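Side-chain contacts in CSE1 (Thermus thermophilus, PDB 4AN8), which is a subunit of the type I-E CRISPR Cascade ribonucleoprotein complex and takes part in selecting foreign DNA for adaptive immunity: residues 102-107 and 156-161; 55-60 and 191-196; 375-380 and 452-457. One frame throughout, in Å; residues are numbered along the deposited sequence.

Contact 1 of 3, residues 102-107 and 156-161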
loop_
_atom_site.group_PDB
_atom_site.type_symbol
_atom_site.label_atom_id
_atom_site.label_comp_id
_atom_site.label_asym_id
_atom_site.label_seq_id
_atom_site.Cartn_x
_atom_site.Cartn_y
_atom_site.Cartn_z
ATOM N N PHE A 102 -3.907 -22.564 12.244
ATOM C CA PHE A 102 -2.976 -21.442 12.386
ATOM C C PHE A 102 -1.590 -21.842 12.829
ATOM O O PHE A 102 -0.788 -20.992 13.211
ATOM C CB PHE A 102 -3.534 -20.390 13.342
ATOM C CG PHE A 102 -4.523 -19.456 12.703
ATOM C CD1 PHE A 102 -5.863 -19.795 12.637
ATOM C CD2 PHE A 102 -4.096 -18.250 12.135
ATOM C CE1 PHE A 102 -6.767 -18.939 12.066
ATOM C CE2 PHE A 102 -4.985 -17.387 11.546
ATOM C CZ PHE A 102 -6.328 -17.720 11.516
ATOM N N PHE A 103 -1.299 -23.133 12.775
ATOM C CA PHE A 103 0.068 -23.590 13.003
ATOM C C PHE A 103 0.912 -23.346 11.758
ATOM O O PHE A 103 0.510 -23.664 10.629
ATOM C CB PHE A 103 0.130 -25.074 13.399
ATOM C CG PHE A 103 -0.377 -25.372 14.793
ATOM C CD1 PHE A 103 0.460 -25.275 15.883
ATOM C CD2 PHE A 103 -1.689 -25.786 15.000
ATOM C CE1 PHE A 103 0.005 -25.564 17.170
ATOM C CE2 PHE A 103 -2.152 -26.077 16.294
ATOM C CZ PHE A 103 -1.295 -25.968 17.368
ATOM N N LEU A 104 2.095 -22.776 11.982
ATOM C CA LEU A 104 3.038 -22.520 10.906
ATOM C C LEU A 104 3.578 -23.835 10.328
ATOM O O LEU A 104 3.851 -23.924 9.135
ATOM C CB LEU A 104 4.195 -21.658 11.421
ATOM C CG LEU A 104 5.112 -21.071 10.352
ATOM C CD1 LEU A 104 4.290 -20.220 9.325
ATOM C CD2 LEU A 104 6.279 -20.291 10.968
ATOM N N PHE A 105 3.766 -24.834 11.189
ATOM C CA PHE A 105 4.160 -26.194 10.770
ATOM C C PHE A 105 3.104 -27.188 11.260
ATOM O O PHE A 105 2.688 -27.158 12.429
ATOM C CB PHE A 105 5.538 -26.585 11.319
ATOM C CG PHE A 105 6.607 -25.578 11.025
ATOM C CD1 PHE A 105 7.308 -25.621 9.832
ATOM C CD2 PHE A 105 6.895 -24.573 11.943
ATOM C CE1 PHE A 105 8.295 -24.673 9.548
ATOM C CE2 PHE A 105 7.896 -23.609 11.684
ATOM C CZ PHE A 105 8.586 -23.647 10.486
ATOM N N HIS A 106 2.659 -28.050 10.353
ATOM C CA HIS A 106 1.527 -28.917 10.616
ATOM C C HIS A 106 1.534 -30.034 9.594
ATOM O O HIS A 106 1.774 -29.790 8.413
ATOM C CB HIS A 106 0.236 -28.116 10.508
ATOM C CG HIS A 106 -0.938 -28.780 11.142
ATOM N ND1 HIS A 106 -1.683 -29.748 10.500
ATOM C CD2 HIS A 106 -1.493 -28.629 12.369
ATOM C CE1 HIS A 106 -2.653 -30.157 11.300
ATOM N NE2 HIS A 106 -2.559 -29.495 12.441
ATOM N N PRO A 107 1.267 -31.270 10.031
ATOM C CA PRO A 107 1.349 -32.376 9.063
ATOM C C PRO A 107 0.241 -32.344 8.006
ATOM O O PRO A 107 0.447 -32.905 6.941
ATOM C CB PRO A 107 1.220 -33.625 9.942
ATOM C CG PRO A 107 0.464 -33.166 11.139
ATOM C CD PRO A 107 0.870 -31.727 11.375
ATOM N N GLN A 156 10.015 -14.533 11.640
ATOM C CA GLN A 156 10.416 -13.931 10.374
ATOM C C GLN A 156 9.930 -14.749 9.170
ATOM O O GLN A 156 9.595 -14.175 8.144
ATOM C CB GLN A 156 11.924 -13.743 10.278
ATOM C CG GLN A 156 12.558 -12.984 11.410
ATOM C CD GLN A 156 14.067 -12.916 11.251
ATOM O OE1 GLN A 156 14.738 -13.936 11.295
ATOM N NE2 GLN A 156 14.598 -11.711 11.011
ATOM N N ALA A 157 9.901 -16.079 9.281
ATOM C CA ALA A 157 9.400 -16.891 8.169
ATOM C C ALA A 157 7.901 -16.682 7.997
ATOM O O ALA A 157 7.401 -16.590 6.891
ATOM C CB ALA A 157 9.721 -18.376 8.358
ATOM N N ALA A 158 7.184 -16.595 9.099
ATOM C CA ALA A 158 5.746 -16.322 9.027
ATOM C C ALA A 158 5.489 -15.001 8.301
ATOM O O ALA A 158 4.670 -14.940 7.373
ATOM C CB ALA A 158 5.150 -16.302 10.413
ATOM N N ARG A 159 6.225 -13.954 8.690
ATOM C CA ARG A 159 6.037 -12.659 8.044
ATOM C C ARG A 159 6.423 -12.647 6.558
ATOM O O ARG A 159 5.740 -12.046 5.749
ATOM C CB ARG A 159 6.729 -11.532 8.818
ATOM C CG ARG A 159 6.152 -11.372 10.235
ATOM C CD ARG A 159 6.615 -10.106 10.910
ATOM N NE ARG A 159 8.061 -10.057 11.089
ATOM C CZ ARG A 159 8.701 -10.414 12.204
ATOM N NH1 ARG A 159 8.023 -10.868 13.242
ATOM N NH2 ARG A 159 10.024 -10.323 12.272
ATOM N N ALA A 160 7.518 -13.309 6.210
ATOM C CA ALA A 160 7.947 -13.370 4.830
ATOM C C ALA A 160 6.905 -14.149 3.998
ATOM O O ALA A 160 6.591 -13.780 2.875
ATOM C CB ALA A 160 9.295 -14.037 4.750
ATOM N N LEU A 161 6.361 -15.220 4.571
ATOM C CA LEU A 161 5.299 -15.969 3.901
ATOM C C LEU A 161 4.145 -15.041 3.537
ATOM O O LEU A 161 3.695 -15.006 2.403
ATOM C CB LEU A 161 4.802 -17.100 4.793
ATOM C CG LEU A 161 3.582 -17.889 4.296
ATOM C CD1 LEU A 161 3.819 -18.487 2.899
ATOM C CD2 LEU A 161 3.185 -18.977 5.323
#
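L104 lays the forked end of its side chain over the methyl group of A158, with both branches sharing the job: CD1 and CD2 of L104 each lie 4.2 Å from A158 CB, straddling it rather than meeting it with one tip. The leucine gets there because its CG stands opposite the backbone N (chi1 -168°), which carries the branched end out toward the helix. CD1 also reaches one helical turn further on, to L161, whose CD2 lies 4.3 Å from L104 CD1. The contact is wholly apolar and fairly loose, with no hydrogen bond between the segments. On its other flank L104 leans on its own neighbour, its CG sitting 4.0 Å above the plane of the F105 ring and displaced toward the rim. L104 and F105 form a classic beta bulge opposite K10, at the point where the chain turns a corner. Q113 NE2 holds the L104 carbonyl oxygen, and the Q113 residue also touches L161. The buried contact thus joins the loop that follows helix 88-98 to helix 154-167, with strand 10-12 pairing alongside the loop and L254 of strand 250-256 touching L104, F105 and A157.

Contact 2 of 3, residues 55-60 and 191-196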
loop_
_atom_site.group_PDB
_atom_site.type_symbol
_atom_site.label_atom_id
_atom_site.label_comp_id
_atom_site.label_asym_id
_atom_site.label_seq_id
_atom_site.Cartn_x
_atom_site.Cartn_y
_atom_site.Cartn_z
ATOM N N VAL A 55 0.273 -6.435 5.059
ATOM C CA VAL A 55 -0.295 -7.778 5.196
ATOM C C VAL A 55 -0.662 -8.136 6.622
ATOM O O VAL A 55 -1.639 -8.843 6.829
ATOM C CB VAL A 55 0.591 -8.897 4.610
ATOM C CG1 VAL A 55 0.768 -8.710 3.153
ATOM C CG2 VAL A 55 1.943 -8.992 5.340
ATOM N N LEU A 56 0.070 -7.626 7.607
ATOM C CA LEU A 56 -0.291 -7.894 8.996
ATOM C C LEU A 56 -1.674 -7.303 9.322
ATOM O O LEU A 56 -2.514 -7.987 9.929
ATOM C CB LEU A 56 0.788 -7.414 9.966
ATOM C CG LEU A 56 2.148 -8.132 9.884
ATOM C CD1 LEU A 56 3.265 -7.383 10.651
ATOM C CD2 LEU A 56 2.032 -9.544 10.359
ATOM N N HIS A 57 -1.939 -6.076 8.874
ATOM C CA HIS A 57 -3.279 -5.500 9.015
ATOM C C HIS A 57 -4.327 -6.298 8.259
ATOM O O HIS A 57 -5.429 -6.478 8.771
ATOM C CB HIS A 57 -3.347 -4.059 8.510
ATOM C CG HIS A 57 -2.689 -3.078 9.412
ATOM N ND1 HIS A 57 -1.375 -2.692 9.256
ATOM C CD2 HIS A 57 -3.148 -2.423 10.505
ATOM C CE1 HIS A 57 -1.058 -1.831 10.207
ATOM N NE2 HIS A 57 -2.119 -1.643 10.969
ATOM N N ARG A 58 -4.005 -6.753 7.046
ATOM C CA ARG A 58 -5.007 -7.467 6.225
ATOM C C ARG A 58 -5.377 -8.834 6.811
ATOM O O ARG A 58 -6.534 -9.229 6.767
ATOM C CB ARG A 58 -4.581 -7.593 4.750
ATOM C CG ARG A 58 -4.397 -6.239 4.052
ATOM C CD ARG A 58 -3.468 -6.307 2.814
ATOM N NE ARG A 58 -4.049 -7.126 1.746
ATOM C CZ ARG A 58 -4.999 -6.704 0.915
ATOM N NH1 ARG A 58 -5.475 -5.476 1.035
ATOM N NH2 ARG A 58 -5.484 -7.516 -0.025
ATOM N N LEU A 59 -4.397 -9.538 7.363
ATOM C CA LEU A 59 -4.664 -10.766 8.102
ATOM C C LEU A 59 -5.566 -10.509 9.345
ATOM O O LEU A 59 -6.564 -11.206 9.560
ATOM C CB LEU A 59 -3.358 -11.437 8.494
ATOM C CG LEU A 59 -3.510 -12.734 9.303
ATOM C CD1 LEU A 59 -4.375 -13.753 8.553
ATOM C CD2 LEU A 59 -2.125 -13.353 9.655
ATOM N N LEU A 60 -5.235 -9.491 10.141
ATOM C CA LEU A 60 -6.051 -9.164 11.307
ATOM C C LEU A 60 -7.483 -8.817 10.898
ATOM O O LEU A 60 -8.438 -9.272 11.532
ATOM C CB LEU A 60 -5.460 -8.000 12.117
ATOM C CG LEU A 60 -4.123 -8.341 12.784
ATOM C CD1 LEU A 60 -3.636 -7.173 13.603
ATOM C CD2 LEU A 60 -4.231 -9.615 13.624
ATOM N N LEU A 191 -1.725 0.614 -1.556
ATOM C CA LEU A 191 -2.745 0.294 -0.553
ATOM C C LEU A 191 -3.036 1.475 0.381
ATOM O O LEU A 191 -2.106 2.060 0.953
ATOM C CB LEU A 191 -2.316 -0.924 0.261
ATOM C CG LEU A 191 -2.061 -2.162 -0.618
ATOM C CD1 LEU A 191 -1.656 -3.361 0.259
ATOM C CD2 LEU A 191 -3.292 -2.502 -1.479
ATOM N N PHE A 192 -4.316 1.815 0.528
ATOM C CA PHE A 192 -4.730 2.881 1.441
ATOM C C PHE A 192 -5.052 2.341 2.827
ATOM O O PHE A 192 -5.992 1.544 3.007
ATOM C CB PHE A 192 -5.914 3.673 0.889
ATOM C CG PHE A 192 -5.573 4.472 -0.326
ATOM C CD1 PHE A 192 -5.377 3.848 -1.548
ATOM C CD2 PHE A 192 -5.424 5.849 -0.250
ATOM C CE1 PHE A 192 -5.061 4.582 -2.676
ATOM C CE2 PHE A 192 -5.093 6.599 -1.384
ATOM C CZ PHE A 192 -4.916 5.966 -2.597
ATOM N N LEU A 193 -4.273 2.788 3.805
ATOM C CA LEU A 193 -4.462 2.335 5.176
ATOM C C LEU A 193 -4.624 3.489 6.148
ATOM O O LEU A 193 -3.650 3.961 6.723
ATOM C CB LEU A 193 -3.283 1.456 5.613
ATOM C CG LEU A 193 -3.411 0.920 7.034
ATOM C CD1 LEU A 193 -4.135 -0.435 7.017
ATOM C CD2 LEU A 193 -2.043 0.823 7.710
ATOM N N PRO A 194 -5.861 3.962 6.335
ATOM C CA PRO A 194 -6.103 4.983 7.351
ATOM C C PRO A 194 -5.608 4.493 8.707
ATOM O O PRO A 194 -5.651 3.291 8.999
ATOM C CB PRO A 194 -7.620 5.107 7.369
ATOM C CG PRO A 194 -8.023 4.713 6.007
ATOM C CD PRO A 194 -7.089 3.601 5.614
ATOM N N THR A 195 -5.130 5.425 9.523
ATOM C CA THR A 195 -4.409 5.074 10.728
ATOM C C THR A 195 -4.845 5.985 11.862
ATOM O O THR A 195 -5.006 7.199 11.666
ATOM C CB THR A 195 -2.890 5.167 10.479
ATOM O OG1 THR A 195 -2.472 4.022 9.720
ATOM C CG2 THR A 195 -2.123 5.198 11.757
ATOM N N GLY A 196 -5.078 5.390 13.031
ATOM C CA GLY A 196 -5.510 6.151 14.187
ATOM C C GLY A 196 -4.390 6.257 15.190
ATOM O O GLY A 196 -3.220 6.144 14.816
#
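H57 has its CG opposite the carbonyl carbon and beside the backbone N (chi1 -74°), while L193 sends its CG opposite its own backbone N (chi1 -179°); the two residues face each other, and these torsions lay the leucine fork across the ring, the side chains crossing at about a right angle. The leucine arrives over a face of the imidazole. Its CD2 stands 3.9 Å from the centroid of the H57 ring, only 18° off the ring normal, which makes a CH-pi contact. The second branch, L193 CD1, covers the root of the ring and lies 3.8 Å from H57 CG, so the two methyls span the histidine from its near end to CE1. R58, one residue along the helix, adds a looser touch: its CD is 4.3 Å from L191 CD1, and the same methyl approaches the guanidinium obliquely.

Through these two pairs helix 50-67 packs against strand 191-195, which pairs antiparallel with strand 342-351, and L199 and T202 of helix 199-206 also touch H57. Within the strand, T195 OG1 donates to the L193 carbonyl oxygen over 3.2 Å, from above the carbonyl plane.

H57 ND1 and R58 NH2 have their partners outside the two segments. H57 ND1 is hydrogen-bonded to the carbonyl oxygen of E53 one turn back, and R58 NH2 forms a salt bridge with D279. Because a carbonyl oxygen can only accept, ND1 probably carries a proton, and the bond should help fix the rotation of the ring. With leucine methyls against one face of the imidazole and against the aliphatic part of the arginine, the join itself is hydrophobic although two of its four residues are polar.

Contact 3 of 3, residues 375-380 and 452-457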
loop_
_atom_site.group_PDB
_atom_site.type_symbol
_atom_site.label_atom_id
_atom_site.label_comp_id
_atom_site.label_asym_id
_atom_site.label_seq_id
_atom_site.Cartn_x
_atom_site.Cartn_y
_atom_site.Cartn_z
ATOM N N GLU A 375 -13.347 18.467 -2.539
ATOM C CA GLU A 375 -12.966 17.781 -3.773
ATOM C C GLU A 375 -12.646 18.813 -4.846
ATOM O O GLU A 375 -11.703 18.651 -5.618
ATOM C CB GLU A 375 -14.039 16.790 -4.231
ATOM C CG GLU A 375 -14.149 15.578 -3.298
ATOM C CD GLU A 375 -15.106 14.497 -3.777
ATOM O OE1 GLU A 375 -15.490 14.483 -4.966
ATOM O OE2 GLU A 375 -15.471 13.641 -2.951
ATOM N N GLU A 376 -13.429 19.889 -4.865
ATOM C CA GLU A 376 -13.248 20.973 -5.817
ATOM C C GLU A 376 -11.895 21.629 -5.597
ATOM O O GLU A 376 -11.135 21.834 -6.545
ATOM C CB GLU A 376 -14.374 22.000 -5.661
ATOM C CG GLU A 376 -14.046 23.403 -6.149
ATOM C CD GLU A 376 -15.087 24.428 -5.718
ATOM O OE1 GLU A 376 -16.296 24.105 -5.736
ATOM O OE2 GLU A 376 -14.696 25.558 -5.353
ATOM N N ASN A 377 -11.593 21.945 -4.344
ATOM C CA ASN A 377 -10.296 22.525 -4.004
ATOM C C ASN A 377 -9.124 21.630 -4.409
ATOM O O ASN A 377 -8.116 22.114 -4.934
ATOM C CB ASN A 377 -10.212 22.860 -2.518
ATOM C CG ASN A 377 -11.058 24.043 -2.154
ATOM O OD1 ASN A 377 -11.339 24.892 -3.000
ATOM N ND2 ASN A 377 -11.494 24.107 -0.899
ATOM N N LEU A 378 -9.262 20.332 -4.166
ATOM C CA LEU A 378 -8.203 19.383 -4.485
ATOM C C LEU A 378 -7.991 19.339 -5.992
ATOM O O LEU A 378 -6.861 19.360 -6.466
ATOM C CB LEU A 378 -8.546 17.992 -3.945
ATOM C CG LEU A 378 -7.480 16.902 -4.077
ATOM C CD1 LEU A 378 -6.136 17.348 -3.459
ATOM C CD2 LEU A 378 -7.973 15.608 -3.421
ATOM N N GLU A 379 -9.088 19.300 -6.741
ATOM C CA GLU A 379 -9.025 19.312 -8.195
ATOM C C GLU A 379 -8.249 20.543 -8.707
ATOM O O GLU A 379 -7.349 20.424 -9.534
ATOM C CB GLU A 379 -10.446 19.282 -8.770
ATOM C CG GLU A 379 -10.554 18.854 -10.224
ATOM C CD GLU A 379 -12.002 18.618 -10.664
ATOM O OE1 GLU A 379 -12.900 18.591 -9.792
ATOM O OE2 GLU A 379 -12.245 18.459 -11.881
ATOM N N LYS A 380 -8.598 21.724 -8.211
ATOM C CA LYS A 380 -7.916 22.953 -8.626
ATOM C C LYS A 380 -6.439 22.941 -8.230
ATOM O O LYS A 380 -5.574 23.250 -9.035
ATOM C CB LYS A 380 -8.581 24.195 -8.002
ATOM C CG LYS A 380 -9.987 24.523 -8.504
ATOM C CD LYS A 380 -10.515 25.794 -7.826
ATOM C CE LYS A 380 -12.001 26.034 -8.093
ATOM N NZ LYS A 380 -12.314 26.131 -9.547
ATOM N N ALA A 452 -9.753 29.228 1.855
ATOM C CA ALA A 452 -8.456 29.877 1.997
ATOM C C ALA A 452 -7.290 29.041 1.454
ATOM O O ALA A 452 -6.221 29.572 1.145
ATOM C CB ALA A 452 -8.207 30.206 3.473
ATOM N N SER A 453 -7.492 27.734 1.358
ATOM C CA SER A 453 -6.378 26.803 1.156
ATOM C C SER A 453 -5.721 26.901 -0.224
ATOM O O SER A 453 -4.527 26.677 -0.348
ATOM C CB SER A 453 -6.821 25.360 1.431
ATOM O OG SER A 453 -7.769 24.938 0.466
ATOM N N LEU A 454 -6.494 27.228 -1.254
ATOM C CA LEU A 454 -5.927 27.399 -2.592
ATOM C C LEU A 454 -4.838 28.450 -2.575
ATOM O O LEU A 454 -3.806 28.307 -3.242
ATOM C CB LEU A 454 -6.987 27.821 -3.603
ATOM C CG LEU A 454 -7.750 26.736 -4.354
ATOM C CD1 LEU A 454 -6.889 25.483 -4.575
ATOM C CD2 LEU A 454 -9.045 26.416 -3.620
ATOM N N ASP A 455 -5.074 29.503 -1.801
ATOM C CA ASP A 455 -4.138 30.612 -1.715
ATOM C C ASP A 455 -2.818 30.168 -1.109
ATOM O O ASP A 455 -1.753 30.532 -1.605
ATOM C CB ASP A 455 -4.742 31.770 -0.916
ATOM C CG ASP A 455 -5.980 32.349 -1.582
ATOM O OD1 ASP A 455 -5.980 32.502 -2.825
ATOM O OD2 ASP A 455 -6.958 32.638 -0.860
ATOM N N LEU A 456 -2.880 29.381 -0.044
ATOM C CA LEU A 456 -1.661 28.828 0.530
ATOM C C LEU A 456 -0.925 28.008 -0.530
ATOM O O LEU A 456 0.299 28.052 -0.632
ATOM C CB LEU A 456 -1.970 27.965 1.755
ATOM C CG LEU A 456 -2.308 28.723 3.041
ATOM C CD1 LEU A 456 -1.225 29.752 3.356
ATOM C CD2 LEU A 456 -3.682 29.385 2.962
ATOM N N TRP A 457 -1.683 27.281 -1.342
ATOM C CA TRP A 457 -1.086 26.389 -2.319
ATOM C C TRP A 457 -0.361 27.214 -3.371
ATOM O O TRP A 457 0.778 26.902 -3.747
ATOM C CB TRP A 457 -2.171 25.526 -2.958
ATOM C CG TRP A 457 -1.668 24.472 -3.888
ATOM C CD1 TRP A 457 -1.999 24.324 -5.193
ATOM C CD2 TRP A 457 -0.763 23.396 -3.574
ATOM N NE1 TRP A 457 -1.361 23.233 -5.723
ATOM C CE2 TRP A 457 -0.590 22.647 -4.753
ATOM C CE3 TRP A 457 -0.076 23.006 -2.415
ATOM C CZ2 TRP A 457 0.234 21.521 -4.815
ATOM C CZ3 TRP A 457 0.758 21.901 -2.474
ATOM C CH2 TRP A 457 0.903 21.166 -3.670
#
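N377 and K380 of one helix face L454 and S453 of another in the C-terminal helical bundle, where helices 372-403 and 453-476 run side by side in the same direction; the axes of 375-380 and 453-457 come within 10.3 Å, 18° from parallel. The apolar part centres on L454, which is directed toward the groove between N377 and K380 on the partner helix. As modelled, its CD1 lies 4.0 Å from K380 CB, so the leucine rests on the base of the lysine while the amino end of K380 leads away. The other methyl of L454 is placed implausibly near the N377 amide, which leaves the position of the whole forked end doubtful.

Polar groups take part without bonding to each other across the two segments. N377 ND2 is hydrogen-bonded to the carbonyl oxygen of V448, and S453 OG to that of E450, so both bind the chain that leads into the second helix. W457 NE1 extends the join by a hydrogen bond to A381 O, just beyond K380, while its ring meets F444 of helix 429-446. Between the two polar side chains themselves, N377 ND2 and S453 OG stop 4.1 Å apart.

Contacts 1 and 2 are buried and near neighbours, with centres 20 Å apart; their helices, 154-167 and 50-67, meet where V55 and L59 both touch L162. Contact 2 lies closest to the middle of the chain, about 9 Å from its centre, whereas contact 3 is only partly buried, some 48 Å from contact 1 between centres and across the chain's centre from it. Chemistry follows place: purely aliphatic where a loop meets a helix, methyl against imidazole and arginine where a helix packs on the side chains of a strand, and mixed in the bundle, where a lysine and a leucine share the boundary with solvent.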